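Local coordinates for putative exported protein (Bordetella pertussis Tohama I, PDB 2PFZ) that binds pyroglutamic acid and probably serves as the DctP-type periplasmic receptor of a tripartite ATP-independent (TRAP) transporter, at residues L114-A118 and A235-W240; K150-V155 and V275-M279. All coordinates share one frame; numbering follows the deposited sequence.

Contacts 1 and 2 lie on opposite sides of the chain's centre, with their own centres 28 Å apart and nearest atoms about 15 Å apart. They share no helix or strand. Contact 1 joins strand 111-118, an outer strand of the three-stranded antiparallel sheet, to the long helix 222-256. Contact 2 joins helix 146-155, which follows strand 140-143 of the six-stranded mixed sheet, to helix 266-287. Along the chain the order is 114-118, 150-155, 235-240, 275-279, so the two contacts interlock. Each ties the middle of the chain to its C-terminal helices, and the bound pyroglutamic acid lies within about 11 Å of a side chain in each.

Contact 1: L114-A118 and A235-W240; sequences LYSVA and AEERGW
One face of the Y115 ring carries A235 CB, which sits 3.6 Å from the ring centroid as a CH-pi contact. V117 CG1 of the same strand lies at the ring's edge. Y115 CG stands between its backbone N and carbonyl carbon (chi1 72°), which turns the ring over the helix. The W240 indole is used in two ways. A118 CB lies over one face, 3.8 Å from the centroid of the six-membered ring. At the indole edge, W240 NE1 donates to S116 O at 2.8 Å. This bond meets a lone pair in the carbonyl plane, though the oxygen is tilted 18° from the indole plane.

E236 reaches back to the same strand residue. Its OE1 accepts from S116 N at 3.0 Å, nearly straight (162°), on the anti side of the carboxylate and somewhat out of its plane. OE1 also accepts a bond from water 1, which donates to L114 O as well, and is hydrogen-bonded to Y95 OH of helix 88-107. V117 CG2 packs on the bare backbone of G239, 3.6 Å from G239 C. Strand and helix axes run almost parallel, 7.6 Å apart. L114 and Y115 share V210 as their partner on strand 207-213, a classic beta bulge in the antiparallel sheet of this periplasmic binding protein, and helix 222-256 packs along 111-118, one of its two outer strands.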
loop_
_atom_site.group_PDB
_atom_site.type_symbol
_atom_site.label_atom_id
_atom_site.label_comp_id
_atom_site.label_asym_id
_atom_site.label_seq_id
_atom_site.Cartn_x
_atom_site.Cartn_y
_atom_site.Cartn_z
ATOM N N LEU A 114 11.590 -7.795 4.334
ATOM C CA LEU A 114 11.214 -8.722 5.397
ATOM C C LEU A 114 9.864 -9.370 5.111
ATOM O O LEU A 114 9.740 -10.582 5.131
ATOM C CB LEU A 114 11.270 -8.062 6.784
ATOM C CG LEU A 114 11.037 -9.044 7.948
ATOM C CD1 LEU A 114 12.199 -10.034 8.065
ATOM C CD2 LEU A 114 10.852 -8.331 9.236
ATOM N N TYR A 115 8.850 -8.561 4.870
ATOM C CA TYR A 115 7.561 -9.070 4.437
ATOM C C TYR A 115 6.760 -7.965 3.770
ATOM O O TYR A 115 7.098 -6.800 3.908
ATOM C CB TYR A 115 6.810 -9.685 5.590
ATOM C CG TYR A 115 6.248 -8.736 6.620
ATOM C CD1 TYR A 115 6.983 -8.399 7.766
ATOM C CD2 TYR A 115 4.946 -8.213 6.485
ATOM C CE1 TYR A 115 6.445 -7.570 8.741
ATOM C CE2 TYR A 115 4.395 -7.385 7.473
ATOM C CZ TYR A 115 5.162 -7.066 8.591
ATOM O OH TYR A 115 4.639 -6.243 9.572
ATOM N N SER A 116 5.735 -8.348 3.011
ATOM C CA SER A 116 4.926 -7.376 2.276
ATOM C C SER A 116 3.459 -7.786 2.375
ATOM O O SER A 116 3.148 -8.979 2.231
ATOM C CB SER A 116 5.359 -7.324 0.805
ATOM O OG SER A 116 4.666 -6.310 0.050
ATOM N N VAL A 117 2.576 -6.827 2.683
ATOM C CA VAL A 117 1.159 -7.148 2.729
ATOM C C VAL A 117 0.282 -6.184 1.956
ATOM O O VAL A 117 0.543 -5.000 1.920
ATOM C CB VAL A 117 0.574 -7.557 4.141
ATOM C CG1 VAL A 117 1.624 -7.677 5.297
ATOM C CG2 VAL A 117 -0.711 -6.843 4.517
ATOM N N ALA A 118 -0.740 -6.735 1.313
ATOM C CA ALA A 118 -1.627 -5.931 0.480
ATOM C C ALA A 118 -2.646 -5.189 1.322
ATOM O O ALA A 118 -3.243 -5.760 2.225
ATOM C CB ALA A 118 -2.359 -6.822 -0.530
ATOM N N ALA A 235 4.183 -12.583 10.188
ATOM C CA ALA A 235 3.556 -11.253 9.960
ATOM C C ALA A 235 2.931 -11.165 8.571
ATOM O O ALA A 235 1.843 -10.592 8.410
ATOM C CB ALA A 235 4.570 -10.124 10.145
ATOM N N GLU A 236 3.627 -11.706 7.570
ATOM C CA GLU A 236 3.089 -11.725 6.218
ATOM C C GLU A 236 1.810 -12.527 6.144
ATOM O O GLU A 236 0.860 -12.075 5.546
ATOM C CB GLU A 236 4.073 -12.262 5.198
ATOM C CG GLU A 236 3.669 -11.888 3.760
ATOM C CD GLU A 236 4.762 -12.160 2.764
ATOM O OE1 GLU A 236 5.690 -11.320 2.646
ATOM O OE2 GLU A 236 4.685 -13.208 2.063
ATOM N N GLU A 237 1.811 -13.723 6.732
ATOM C CA GLU A 237 0.630 -14.598 6.736
ATOM C C GLU A 237 -0.555 -13.928 7.420
ATOM O O GLU A 237 -1.665 -13.865 6.861
ATOM C CB GLU A 237 0.960 -15.944 7.428
ATOM C CG GLU A 237 -0.240 -16.899 7.515
ATOM C CD GLU A 237 0.124 -18.377 7.382
ATOM O OE1 GLU A 237 1.011 -18.720 6.564
ATOM O OE2 GLU A 237 -0.508 -19.203 8.091
ATOM N N ARG A 238 -0.302 -13.415 8.624
ATOM C CA ARG A 238 -1.326 -12.749 9.418
ATOM C C ARG A 238 -1.835 -11.484 8.722
ATOM O O ARG A 238 -3.018 -11.187 8.792
ATOM C CB ARG A 238 -0.790 -12.397 10.812
ATOM C CG ARG A 238 -1.807 -11.747 11.776
ATOM C CD ARG A 238 -1.148 -11.246 13.066
ATOM N NE ARG A 238 -0.080 -12.114 13.503
ATOM C CZ ARG A 238 1.224 -11.822 13.564
ATOM N NH1 ARG A 238 1.740 -10.626 13.219
ATOM N NH2 ARG A 238 2.020 -12.783 13.990
ATOM N N GLY A 239 -0.935 -10.726 8.092
ATOM C CA GLY A 239 -1.292 -9.435 7.473
ATOM C C GLY A 239 -2.215 -9.632 6.273
ATOM O O GLY A 239 -3.224 -8.917 6.119
ATOM N N TRP A 240 -1.887 -10.601 5.425
ATOM C CA TRP A 240 -2.767 -10.897 4.280
ATOM C C TRP A 240 -4.127 -11.385 4.780
ATOM O O TRP A 240 -5.174 -11.005 4.235
ATOM C CB TRP A 240 -2.130 -11.928 3.337
ATOM C CG TRP A 240 -1.092 -11.320 2.455
ATOM C CD1 TRP A 240 0.214 -11.034 2.784
ATOM C CD2 TRP A 240 -1.264 -10.914 1.093
ATOM N NE1 TRP A 240 0.858 -10.470 1.706
ATOM C CE2 TRP A 240 -0.030 -10.381 0.655
ATOM C CE3 TRP A 240 -2.343 -10.963 0.191
ATOM C CZ2 TRP A 240 0.154 -9.879 -0.642
ATOM C CZ3 TRP A 240 -2.157 -10.452 -1.109
ATOM C CH2 TRP A 240 -0.928 -9.932 -1.511
HETATM O O HOH W 1 8.415 -12.452 2.910
#

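Contact 2: K150-V155 and V275-M279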
loop_
_atom_site.group_PDB
_atom_site.type_symbol
_atom_site.label_atom_id
_atom_site.label_comp_id
_atom_site.label_asym_id
_atom_site.label_seq_id
_atom_site.Cartn_x
_atom_site.Cartn_y
_atom_site.Cartn_z
ATOM N N LYS A 150 -1.020 9.939 -11.280
ATOM C CA LYS A 150 -1.094 9.636 -12.713
ATOM C C LYS A 150 -2.494 9.165 -13.128
ATOM O O LYS A 150 -3.026 9.634 -14.120
ATOM C CB LYS A 150 -0.035 8.598 -13.144
ATOM C CG LYS A 150 -0.052 8.297 -14.638
ATOM C CD LYS A 150 0.139 9.585 -15.461
ATOM C CE LYS A 150 0.449 9.280 -16.936
ATOM N NZ LYS A 150 1.263 10.399 -17.561
ATOM N N ILE A 151 -3.078 8.259 -12.353
ATOM C CA ILE A 151 -4.437 7.791 -12.606
ATOM C C ILE A 151 -5.420 8.962 -12.627
ATOM O O ILE A 151 -6.238 9.073 -13.549
ATOM C CB ILE A 151 -4.882 6.725 -11.571
ATOM C CG1 ILE A 151 -3.995 5.469 -11.722
ATOM C CG2 ILE A 151 -6.401 6.432 -11.719
ATOM C CD1 ILE A 151 -4.130 4.398 -10.640
ATOM N N ALA A 152 -5.317 9.837 -11.631
ATOM C CA ALA A 152 -6.144 11.053 -11.587
ATOM C C ALA A 152 -6.000 11.832 -12.892
ATOM O O ALA A 152 -7.002 12.153 -13.552
ATOM C CB ALA A 152 -5.767 11.928 -10.380
ATOM N N GLU A 153 -4.758 12.088 -13.304
ATOM C CA GLU A 153 -4.538 12.872 -14.511
ATOM C C GLU A 153 -5.152 12.174 -15.717
ATOM O O GLU A 153 -5.658 12.830 -16.637
ATOM C CB GLU A 153 -3.053 13.114 -14.745
ATOM C CG GLU A 153 -2.455 14.115 -13.762
ATOM C CD GLU A 153 -0.938 14.102 -13.780
ATOM O OE1 GLU A 153 -0.340 13.405 -14.633
ATOM O OE2 GLU A 153 -0.338 14.799 -12.944
ATOM N N LEU A 154 -5.105 10.843 -15.719
ATOM C CA LEU A 154 -5.565 10.105 -16.885
ATOM C C LEU A 154 -7.090 10.055 -16.979
ATOM O O LEU A 154 -7.613 9.780 -18.059
ATOM C CB LEU A 154 -4.936 8.709 -16.982
ATOM C CG LEU A 154 -3.443 8.688 -17.354
ATOM C CD1 LEU A 154 -2.890 7.290 -17.156
ATOM C CD2 LEU A 154 -3.139 9.224 -18.783
ATOM N N VAL A 155 -7.794 10.314 -15.874
ATOM C CA VAL A 155 -9.255 10.380 -15.909
ATOM C C VAL A 155 -9.764 11.831 -15.976
ATOM O O VAL A 155 -10.975 12.070 -15.963
ATOM C CB VAL A 155 -9.967 9.571 -14.757
ATOM C CG1 VAL A 155 -9.663 8.078 -14.874
ATOM C CG2 VAL A 155 -9.629 10.114 -13.346
ATOM N N VAL A 275 -7.492 2.721 -19.122
ATOM C CA VAL A 275 -6.454 3.485 -18.385
ATOM C C VAL A 275 -5.338 2.556 -17.899
ATOM O O VAL A 275 -4.147 2.827 -18.100
ATOM C CB VAL A 275 -7.054 4.241 -17.153
ATOM C CG1 VAL A 275 -5.947 4.872 -16.284
ATOM C CG2 VAL A 275 -8.092 5.321 -17.588
ATOM N N GLY A 276 -5.737 1.453 -17.280
ATOM C CA GLY A 276 -4.786 0.422 -16.838
ATOM C C GLY A 276 -3.878 -0.111 -17.954
ATOM O O GLY A 276 -2.675 -0.279 -17.733
ATOM N N LYS A 277 -4.447 -0.407 -19.129
ATOM C CA LYS A 277 -3.660 -0.928 -20.266
ATOM C C LYS A 277 -2.661 0.107 -20.785
ATOM O O LYS A 277 -1.523 -0.221 -21.108
ATOM C CB LYS A 277 -4.547 -1.403 -21.412
ATOM C CG LYS A 277 -5.244 -2.728 -21.128
ATOM C CD LYS A 277 -5.299 -3.576 -22.397
ATOM C CE LYS A 277 -6.579 -3.363 -23.195
ATOM N NZ LYS A 277 -7.610 -4.373 -22.792
ATOM N N ARG A 278 -3.101 1.355 -20.851
ATOM C CA ARG A 278 -2.202 2.468 -21.152
ATOM C C ARG A 278 -1.066 2.541 -20.125
ATOM O O ARG A 278 0.114 2.606 -20.489
ATOM C CB ARG A 278 -3.005 3.767 -21.167
ATOM C CG ARG A 278 -2.200 5.032 -21.146
ATOM C CD ARG A 278 -2.889 6.072 -20.264
ATOM N NE ARG A 278 -4.368 5.994 -20.239
ATOM C CZ ARG A 278 -5.182 6.422 -21.207
ATOM N NH1 ARG A 278 -4.686 6.959 -22.315
ATOM N NH2 ARG A 278 -6.501 6.297 -21.071
ATOM N N MET A 279 -1.407 2.502 -18.844
ATOM C CA MET A 279 -0.367 2.549 -17.800
ATOM C C MET A 279 0.586 1.342 -17.794
ATOM O O MET A 279 1.771 1.490 -17.459
ATOM C CB MET A 279 -0.990 2.766 -16.417
ATOM C CG MET A 279 -1.598 4.165 -16.255
ATOM S SD MET A 279 -2.324 4.380 -14.626
ATOM C CE MET A 279 -0.862 4.614 -13.606
#
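Two helices of the solute-binding fold meet here, helix 146-155 through K150-V155 and helix 266-287 through V275-M279. L154 is central. Its CD1 lies 4.0 Å from V275 CG1 and also meets the two residues on the next turn of the partner helix. L154 CD1 is 3.5 Å from M279 CG, tighter than usual for two carbons. It comes still nearer to R278 CD, at 3.3 Å, while L154 CD2 touches the same carbon. L154 and R278 lie alongside each other, pointing opposite ways. R278 is bent at chi2 and chi3, which lays its aliphatic part against the leucine. R278 NE is buried beside the leucine methyls and has no polar partner in the model.

Helix 146-155 follows strand 140-143 and precedes strand 158-161, which lies next to and parallel with 140-143 in the mixed sheet. It is therefore the helix of a beta-alpha-beta crossover, and helix 266-287 packs against it. The two short segments run at 123° to each other, with axes 11.0 Å apart. Side chains from both helices meet between the axes, and the contact is almost wholly apolar.

M279 reaches toward the start of 150-155. Its CG is anti to the carbonyl carbon (chi1 -69°), and the bend at chi3 brings the methyl round to K150. M279 SD lies 3.5 Å from I151 CG1, and the two chains run nearly perpendicular. M279 CE touches K150 CG at 3.9 Å, on the more exposed flank. At the C-terminal end of 150-155, V155 CG1 meets V275 CG2 at 4.2 Å. Nearby loops add to the packing: I151 also touches W204, V155 touches V133 and M136, and M279 touches P82.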